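PDB 3FTB: histidinol-phosphate aminotransferase from Clostridium acetobutylicum, which probably acts as a pyridoxal 5'-phosphate-dependent transaminase that interconverts histidinol phosphate and its keto counterpart, imidazole acetol phosphate, in histidine biosynthesis. Local coordinates for residues M213-F224 with A254-I265. Sequence-based numbering, arbitrary orientation.
Sequences MTKFFAMPGIRF and AAINCLKDTNYI. With PO4 (phosphate ion), chain E.
Met213 reaches across to Ala255 and the turn that follows, Cys258 and Leu259. Its CB points toward the 254-265 segment; CG lies 4.0 Å from Leu259 CD2 and, on its other flank, in the plane of the Phe224 ring at its edge. SD comes down on the helix backbone, 3.6 Å from Ala255 CA. There the chain bends (chi3 71°), which brings CE against both Cys258 CB, at 3.8 Å, and Leu259 CD2, and against one face of the Phe217 ring, offset toward its rim. Phe216 CD2 takes the opposite face, so that ring is held from both sides.

The far end of Phe217 goes into the bend between the two helices. Phe217 CZ is 3.6 Å from Leu259 CD2. Phe217 CE2 is 3.4 Å from Cys258 O, and Ile265 and Tyr264 close in beyond. Phe216, with CG anti to its backbone N (chi1 -172°), meets Ile265 CG2 at its ring edge. Tyr264 turns an edge to Phe216 O, but its hydroxyl bonds to Gly39 O, while Phe216 O accepts from Asn36 ND2. At the other end, Met219 CE and Ile222 CD1 each sit 3.6 Å from Ala254 CB. No hydrogen bond joins the segments; they are held by apolar contact.

On the loop's other side Thr214 OG1 and Arg223 NH2 bind a phosphate ion, 2.7 Å from its O2 and 2.8 Å from its O1, with Ser88 OG and Ala87 N; the ion, probably from the crystallisation liquor, sits where the cofactor's 5'-phosphate would be expected in this family. The loop joins antiparallel neighbours 207-212 and 225-229 of the seven-stranded sheet, resting on the junction of helices 249-257 and 262-285, with helices 42-45 and 64-74 alongside and the second subunit packed on Thr214 and Pro220.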
ATOM      1  N   MET A 213       0.263   7.279  12.100  1.00 43.09           N
ATOM      2  CA  MET A 213       1.212   6.754  13.075  1.00 42.75           C
ATOM      3  C   MET A 213       2.621   7.080  12.610  1.00 49.29           C
ATOM      4  O   MET A 213       3.606   6.681  13.231  1.00 55.66           O
ATOM      5  CB  MET A 213       1.074   5.235  13.187  1.00 37.94           C
ATOM      6  CG  MET A 213      -0.226   4.726  13.824  1.00 28.30           C
ATOM      7  SD  MET A 213      -0.098   2.969  14.251  1.00 29.02           S
ATOM      8  CE  MET A 213       1.037   3.062  15.649  1.00 19.20           C
ATOM      9  N   THR A 214       2.692   7.815  11.502  1.00 48.29           N
ATOM     10  CA  THR A 214       3.940   8.087  10.788  1.00 39.68           C
ATOM     11  C   THR A 214       4.843   9.121  11.452  1.00 30.62           C
ATOM     12  O   THR A 214       6.052   8.962  11.477  1.00 30.06           O
ATOM     13  CB  THR A 214       3.638   8.565   9.366  1.00 42.06           C
ATOM     14  OG1 THR A 214       2.639   7.716   8.788  1.00 41.86           O
ATOM     15  CG2 THR A 214       4.894   8.538   8.522  1.00 40.79           C
ATOM     16  N   LYS A 215       4.254  10.184  11.984  1.00 22.35           N
ATOM     17  CA  LYS A 215       5.043  11.243  12.582  1.00 36.73           C
ATOM     18  C   LYS A 215       5.230  10.986  14.071  1.00 34.66           C
ATOM     19  O   LYS A 215       6.354  10.782  14.532  1.00 35.13           O
ATOM     20  CB  LYS A 215       4.385  12.611  12.338  1.00 46.81           C
ATOM     21  CG  LYS A 215       4.355  13.054  10.874  1.00 46.46           C
ATOM     22  CD  LYS A 215       5.756  13.111  10.271  1.00 49.11           C
ATOM     23  CE  LYS A 215       5.782  13.858   8.935  1.00 52.28           C
ATOM     24  NZ  LYS A 215       5.164  13.074   7.830  1.00 61.82           N
ATOM     25  N   PHE A 216       4.123  10.971  14.808  1.00 38.93           N
ATOM     26  CA  PHE A 216       4.153  10.863  16.268  1.00 42.45           C
ATOM     27  C   PHE A 216       4.675   9.531  16.823  1.00 42.59           C
ATOM     28  O   PHE A 216       5.240   9.491  17.925  1.00 42.27           O
ATOM     29  CB  PHE A 216       2.772  11.153  16.848  1.00 37.30           C
ATOM     30  CG  PHE A 216       2.753  11.253  18.349  1.00 43.69           C
ATOM     31  CD1 PHE A 216       3.389  12.297  18.999  1.00 37.80           C
ATOM     32  CD2 PHE A 216       2.086  10.306  19.110  1.00 45.96           C
ATOM     33  CE1 PHE A 216       3.364  12.390  20.384  1.00 37.67           C
ATOM     34  CE2 PHE A 216       2.061  10.396  20.482  1.00 38.98           C
ATOM     35  CZ  PHE A 216       2.699  11.438  21.120  1.00 36.48           C
ATOM     36  N   PHE A 217       4.480   8.450  16.070  1.00 34.46           N
ATOM     37  CA  PHE A 217       4.891   7.118  16.515  1.00 31.10           C
ATOM     38  C   PHE A 217       6.192   6.672  15.868  1.00 25.88           C
ATOM     39  O   PHE A 217       6.603   5.514  16.018  1.00 25.32           O
ATOM     40  CB  PHE A 217       3.777   6.078  16.277  1.00 38.47           C
ATOM     41  CG  PHE A 217       2.635   6.183  17.253  1.00 40.18           C
ATOM     42  CD1 PHE A 217       1.485   6.883  16.923  1.00 39.06           C
ATOM     43  CD2 PHE A 217       2.725   5.608  18.510  1.00 42.27           C
ATOM     44  CE1 PHE A 217       0.437   7.001  17.819  1.00 36.86           C
ATOM     45  CE2 PHE A 217       1.687   5.722  19.417  1.00 46.93           C
ATOM     46  CZ  PHE A 217       0.534   6.427  19.068  1.00 45.07           C
ATOM     47  N   ALA A 218       6.822   7.603  15.151  1.00 29.30           N
ATOM     48  CA  ALA A 218       8.185   7.452  14.632  1.00 33.75           C
ATOM     49  C   ALA A 218       8.369   6.340  13.600  1.00 41.26           C
ATOM     50  O   ALA A 218       9.513   5.934  13.319  1.00 34.68           O
ATOM     51  CB  ALA A 218       9.189   7.276  15.784  1.00 33.77           C
ATOM     52  N   MET A 219       7.263   5.864  13.024  1.00 44.85           N
ATOM     53  CA  MET A 219       7.311   4.708  12.125  1.00 48.33           C
ATOM     54  C   MET A 219       6.841   5.012  10.687  1.00 50.22           C
ATOM     55  O   MET A 219       5.801   4.508  10.264  1.00 50.36           O
ATOM     56  CB  MET A 219       6.511   3.526  12.723  1.00 45.16           C
ATOM     57  CG  MET A 219       7.132   2.890  13.995  1.00 44.54           C
ATOM     58  SD  MET A 219       6.279   1.442  14.735  1.00 37.32           S
ATOM     59  CE  MET A 219       4.699   2.181  15.140  1.00 42.35           C
ATOM     60  N   PRO A 220       7.604   5.836   9.930  1.00 46.57           N
ATOM     61  CA  PRO A 220       7.205   6.084   8.532  1.00 45.15           C
ATOM     62  C   PRO A 220       7.371   4.893   7.567  1.00 42.58           C
ATOM     63  O   PRO A 220       6.597   4.780   6.613  1.00 38.05           O
ATOM     64  CB  PRO A 220       8.112   7.253   8.107  1.00 36.11           C
ATOM     65  CG  PRO A 220       9.244   7.237   9.092  1.00 34.71           C
ATOM     66  CD  PRO A 220       8.602   6.826  10.378  1.00 31.22           C
ATOM     67  N   GLY A 221       8.349   4.023   7.807  1.00 45.36           N
ATOM     68  CA  GLY A 221       8.613   2.913   6.902  1.00 46.94           C
ATOM     69  C   GLY A 221       7.565   1.811   6.938  1.00 47.61           C
ATOM     70  O   GLY A 221       7.603   0.858   6.144  1.00 40.55           O
ATOM     71  N   ILE A 222       6.620   1.942   7.862  1.00 46.54           N
ATOM     72  CA  ILE A 222       5.592   0.924   8.044  1.00 50.54           C
ATOM     73  C   ILE A 222       4.386   1.234   7.152  1.00 51.40           C
ATOM     74  O   ILE A 222       3.641   0.334   6.746  1.00 49.81           O
ATOM     75  CB  ILE A 222       5.191   0.813   9.538  1.00 52.81           C
ATOM     76  CG1 ILE A 222       5.142  -0.650   9.978  1.00 46.35           C
ATOM     77  CG2 ILE A 222       3.891   1.575   9.834  1.00 52.74           C
ATOM     78  CD1 ILE A 222       5.182  -0.816  11.471  1.00 49.05           C
ATOM     79  N   ARG A 223       4.221   2.520   6.841  1.00 56.78           N
ATOM     80  CA  ARG A 223       3.198   2.989   5.907  1.00 53.81           C
ATOM     81  C   ARG A 223       1.799   2.771   6.470  1.00 45.86           C
ATOM     82  O   ARG A 223       1.097   1.842   6.067  1.00 45.49           O
ATOM     83  CB  ARG A 223       3.345   2.292   4.547  1.00 53.60           C
ATOM     84  CG  ARG A 223       4.768   2.301   3.987  1.00 51.94           C
ATOM     85  CD  ARG A 223       5.048   3.479   3.058  1.00 49.31           C
ATOM     86  NE  ARG A 223       4.909   4.790   3.691  1.00 40.99           N
ATOM     87  CZ  ARG A 223       3.938   5.655   3.409  1.00 39.05           C
ATOM     88  NH1 ARG A 223       3.013   5.352   2.509  1.00 54.48           N
ATOM     89  NH2 ARG A 223       3.885   6.825   4.018  1.00 29.35           N
ATOM     90  N   PHE A 224       1.393   3.617   7.413  1.00 45.16           N
ATOM     91  CA  PHE A 224       0.060   3.478   7.996  1.00 42.18           C
ATOM     92  C   PHE A 224      -0.603   4.773   8.475  1.00 37.37           C
ATOM     93  O   PHE A 224      -0.103   5.445   9.370  1.00 37.49           O
ATOM     94  CB  PHE A 224       0.042   2.440   9.126  1.00 38.26           C
ATOM     95  CG  PHE A 224      -1.322   2.247   9.713  1.00 42.78           C
ATOM     96  CD1 PHE A 224      -2.312   1.628   8.981  1.00 34.65           C
ATOM     97  CD2 PHE A 224      -1.636   2.750  10.958  1.00 43.00           C
ATOM     98  CE1 PHE A 224      -3.579   1.488   9.492  1.00 37.02           C
ATOM     99  CE2 PHE A 224      -2.892   2.612  11.466  1.00 31.49           C
ATOM    100  CZ  PHE A 224      -3.867   1.980  10.734  1.00 37.08           C
ATOM    101  N   ALA A 254       1.742  -2.940  14.392  1.00 34.84           N
ATOM    102  CA  ALA A 254       2.013  -1.673  15.065  1.00 29.88           C
ATOM    103  C   ALA A 254       0.734  -1.018  15.554  1.00 29.12           C
ATOM    104  O   ALA A 254       0.616  -0.676  16.724  1.00 32.04           O
ATOM    105  CB  ALA A 254       2.783  -0.722  14.158  1.00 34.60           C
ATOM    106  N   ALA A 255      -0.221  -0.841  14.649  1.00 36.81           N
ATOM    107  CA  ALA A 255      -1.518  -0.253  14.991  1.00 37.63           C
ATOM    108  C   ALA A 255      -2.234  -0.994  16.115  1.00 35.56           C
ATOM    109  O   ALA A 255      -3.064  -0.426  16.815  1.00 30.14           O
ATOM    110  CB  ALA A 255      -2.416  -0.201  13.760  1.00 34.56           C
ATOM    111  N   ILE A 256      -1.917  -2.269  16.281  1.00 44.67           N
ATOM    112  CA  ILE A 256      -2.599  -3.092  17.273  1.00 43.14           C
ATOM    113  C   ILE A 256      -1.911  -3.024  18.645  1.00 45.22           C
ATOM    114  O   ILE A 256      -2.574  -3.060  19.687  1.00 46.51           O
ATOM    115  CB  ILE A 256      -2.797  -4.556  16.751  1.00 35.70           C
ATOM    116  CG1 ILE A 256      -3.963  -4.585  15.743  1.00 31.06           C
ATOM    117  CG2 ILE A 256      -3.012  -5.522  17.909  1.00 32.49           C
ATOM    118  CD1 ILE A 256      -4.216  -5.914  15.021  1.00 17.78           C
ATOM    119  N   ASN A 257      -0.588  -2.863  18.632  1.00 38.10           N
ATOM    120  CA  ASN A 257       0.221  -2.919  19.846  1.00 41.70           C
ATOM    121  C   ASN A 257       0.783  -1.571  20.320  1.00 41.48           C
ATOM    122  O   ASN A 257       1.109  -1.401  21.495  1.00 43.74           O
ATOM    123  CB  ASN A 257       1.360  -3.924  19.643  1.00 45.45           C
ATOM    124  CG  ASN A 257       0.846  -5.333  19.367  1.00 46.58           C
ATOM    125  OD1 ASN A 257       0.316  -5.992  20.253  1.00 45.27           O
ATOM    126  ND2 ASN A 257       1.001  -5.793  18.135  1.00 46.31           N
ATOM    127  N   CYS A 258       0.876  -0.614  19.406  1.00 35.94           N
ATOM    128  CA  CYS A 258       1.553   0.644  19.691  1.00 32.26           C
ATOM    129  C   CYS A 258       0.628   1.768  20.120  1.00 22.79           C
ATOM    130  O   CYS A 258       1.065   2.691  20.789  1.00 24.27           O
ATOM    131  CB  CYS A 258       2.431   1.072  18.510  1.00 23.25           C
ATOM    132  SG  CYS A 258       3.744  -0.128  18.208  1.00 35.38           S
ATOM    133  N   LEU A 259      -0.647   1.688  19.759  1.00 26.33           N
ATOM    134  CA  LEU A 259      -1.590   2.738  20.150  1.00 34.61           C
ATOM    135  C   LEU A 259      -2.022   2.631  21.619  1.00 39.22           C
ATOM    136  O   LEU A 259      -2.583   3.583  22.187  1.00 32.70           O
ATOM    137  CB  LEU A 259      -2.821   2.747  19.233  1.00 35.88           C
ATOM    138  CG  LEU A 259      -2.601   2.974  17.735  1.00 28.15           C
ATOM    139  CD1 LEU A 259      -3.946   3.085  17.051  1.00 27.48           C
ATOM    140  CD2 LEU A 259      -1.790   4.236  17.515  1.00 29.21           C
ATOM    141  N   LYS A 260      -1.759   1.469  22.223  1.00 35.34           N
ATOM    142  CA  LYS A 260      -2.081   1.221  23.629  1.00 38.30           C
ATOM    143  C   LYS A 260      -0.898   1.629  24.472  1.00 38.71           C
ATOM    144  O   LYS A 260      -1.018   1.763  25.685  1.00 37.75           O
ATOM    145  CB  LYS A 260      -2.348  -0.266  23.885  1.00 30.40           C
ATOM    146  CG  LYS A 260      -3.496  -0.869  23.109  1.00 39.67           C
ATOM    147  CD  LYS A 260      -3.235  -2.349  22.864  1.00 43.74           C
ATOM    148  CE  LYS A 260      -2.360  -2.932  23.968  1.00 44.97           C
ATOM    149  NZ  LYS A 260      -1.917  -4.324  23.686  1.00 49.88           N
ATOM    150  N   ASP A 261       0.244   1.802  23.806  1.00 38.07           N
ATOM    151  CA  ASP A 261       1.518   2.143  24.427  1.00 37.43           C
ATOM    152  C   ASP A 261       1.477   3.519  25.097  1.00 41.27           C
ATOM    153  O   ASP A 261       2.131   4.467  24.655  1.00 40.73           O
ATOM    154  CB  ASP A 261       2.621   2.097  23.362  1.00 36.36           C
ATOM    155  CG  ASP A 261       4.003   1.950  23.955  1.00 46.31           C
ATOM    156  OD1 ASP A 261       4.144   2.091  25.195  1.00 49.36           O
ATOM    157  OD2 ASP A 261       4.947   1.693  23.175  1.00 41.04           O
ATOM    158  N   THR A 262       0.710   3.621  26.175  1.00 46.08           N
ATOM    159  CA  THR A 262       0.538   4.888  26.884  1.00 44.62           C
ATOM    160  C   THR A 262       1.855   5.457  27.411  1.00 36.29           C
ATOM    161  O   THR A 262       2.009   6.672  27.505  1.00 35.66           O
ATOM    162  CB  THR A 262      -0.496   4.773  28.053  1.00 36.87           C
ATOM    163  OG1 THR A 262      -0.418   3.470  28.643  1.00 27.89           O
ATOM    164  CG2 THR A 262      -1.903   4.975  27.534  1.00 34.91           C
ATOM    165  N   ASN A 263       2.802   4.590  27.754  1.00 38.14           N
ATOM    166  CA  ASN A 263       4.074   5.065  28.305  1.00 46.04           C
ATOM    167  C   ASN A 263       5.095   5.540  27.258  1.00 50.18           C
ATOM    168  O   ASN A 263       6.082   6.202  27.589  1.00 47.01           O
ATOM    169  CB  ASN A 263       4.674   4.043  29.272  1.00 45.92           C
ATOM    170  CG  ASN A 263       3.914   3.981  30.590  1.00 58.54           C
ATOM    171  OD1 ASN A 263       3.601   5.013  31.191  1.00 62.12           O
ATOM    172  ND2 ASN A 263       3.608   2.768  31.044  1.00 63.52           N
ATOM    173  N   TYR A 264       4.849   5.201  25.997  1.00 53.89           N
ATOM    174  CA  TYR A 264       5.594   5.790  24.896  1.00 48.02           C
ATOM    175  C   TYR A 264       4.971   7.144  24.612  1.00 41.19           C
ATOM    176  O   TYR A 264       5.667   8.123  24.325  1.00 48.26           O
ATOM    177  CB  TYR A 264       5.512   4.919  23.639  1.00 45.86           C
ATOM    178  CG  TYR A 264       6.139   5.572  22.430  1.00 35.39           C
ATOM    179  CD1 TYR A 264       7.484   5.396  22.147  1.00 28.15           C
ATOM    180  CD2 TYR A 264       5.392   6.388  21.589  1.00 36.56           C
ATOM    181  CE1 TYR A 264       8.065   5.994  21.050  1.00 39.84           C
ATOM    182  CE2 TYR A 264       5.970   7.002  20.489  1.00 39.28           C
ATOM    183  CZ  TYR A 264       7.308   6.797  20.226  1.00 44.31           C
ATOM    184  OH  TYR A 264       7.903   7.397  19.139  1.00 45.62           O
ATOM    185  N   ILE A 265       3.647   7.191  24.706  1.00 34.41           N
ATOM    186  CA  ILE A 265       2.907   8.417  24.460  1.00 44.80           C
ATOM    187  C   ILE A 265       3.136   9.506  25.528  1.00 51.40           C
ATOM    188  O   ILE A 265       3.020  10.690  25.237  1.00 50.46           O
ATOM    189  CB  ILE A 265       1.399   8.116  24.287  1.00 39.17           C
ATOM    190  CG1 ILE A 265       1.188   7.190  23.082  1.00 36.31           C
ATOM    191  CG2 ILE A 265       0.596   9.410  24.130  1.00 38.67           C
ATOM    192  CD1 ILE A 265      -0.215   6.565  22.979  1.00 31.49           C
TER
HETATM  193  P   PO4 E 362       2.427   9.404   5.508  1.00 29.96           P
HETATM  194  O1  PO4 E 362       1.876   8.745   4.269  1.00 38.50           O
HETATM  195  O2  PO4 E 362       1.558   9.089   6.689  1.00 33.13           O
HETATM  196  O3  PO4 E 362       3.810   8.891   5.818  1.00 25.56           O
HETATM  197  O4  PO4 E 362       2.433  10.894   5.288  1.00 35.41           O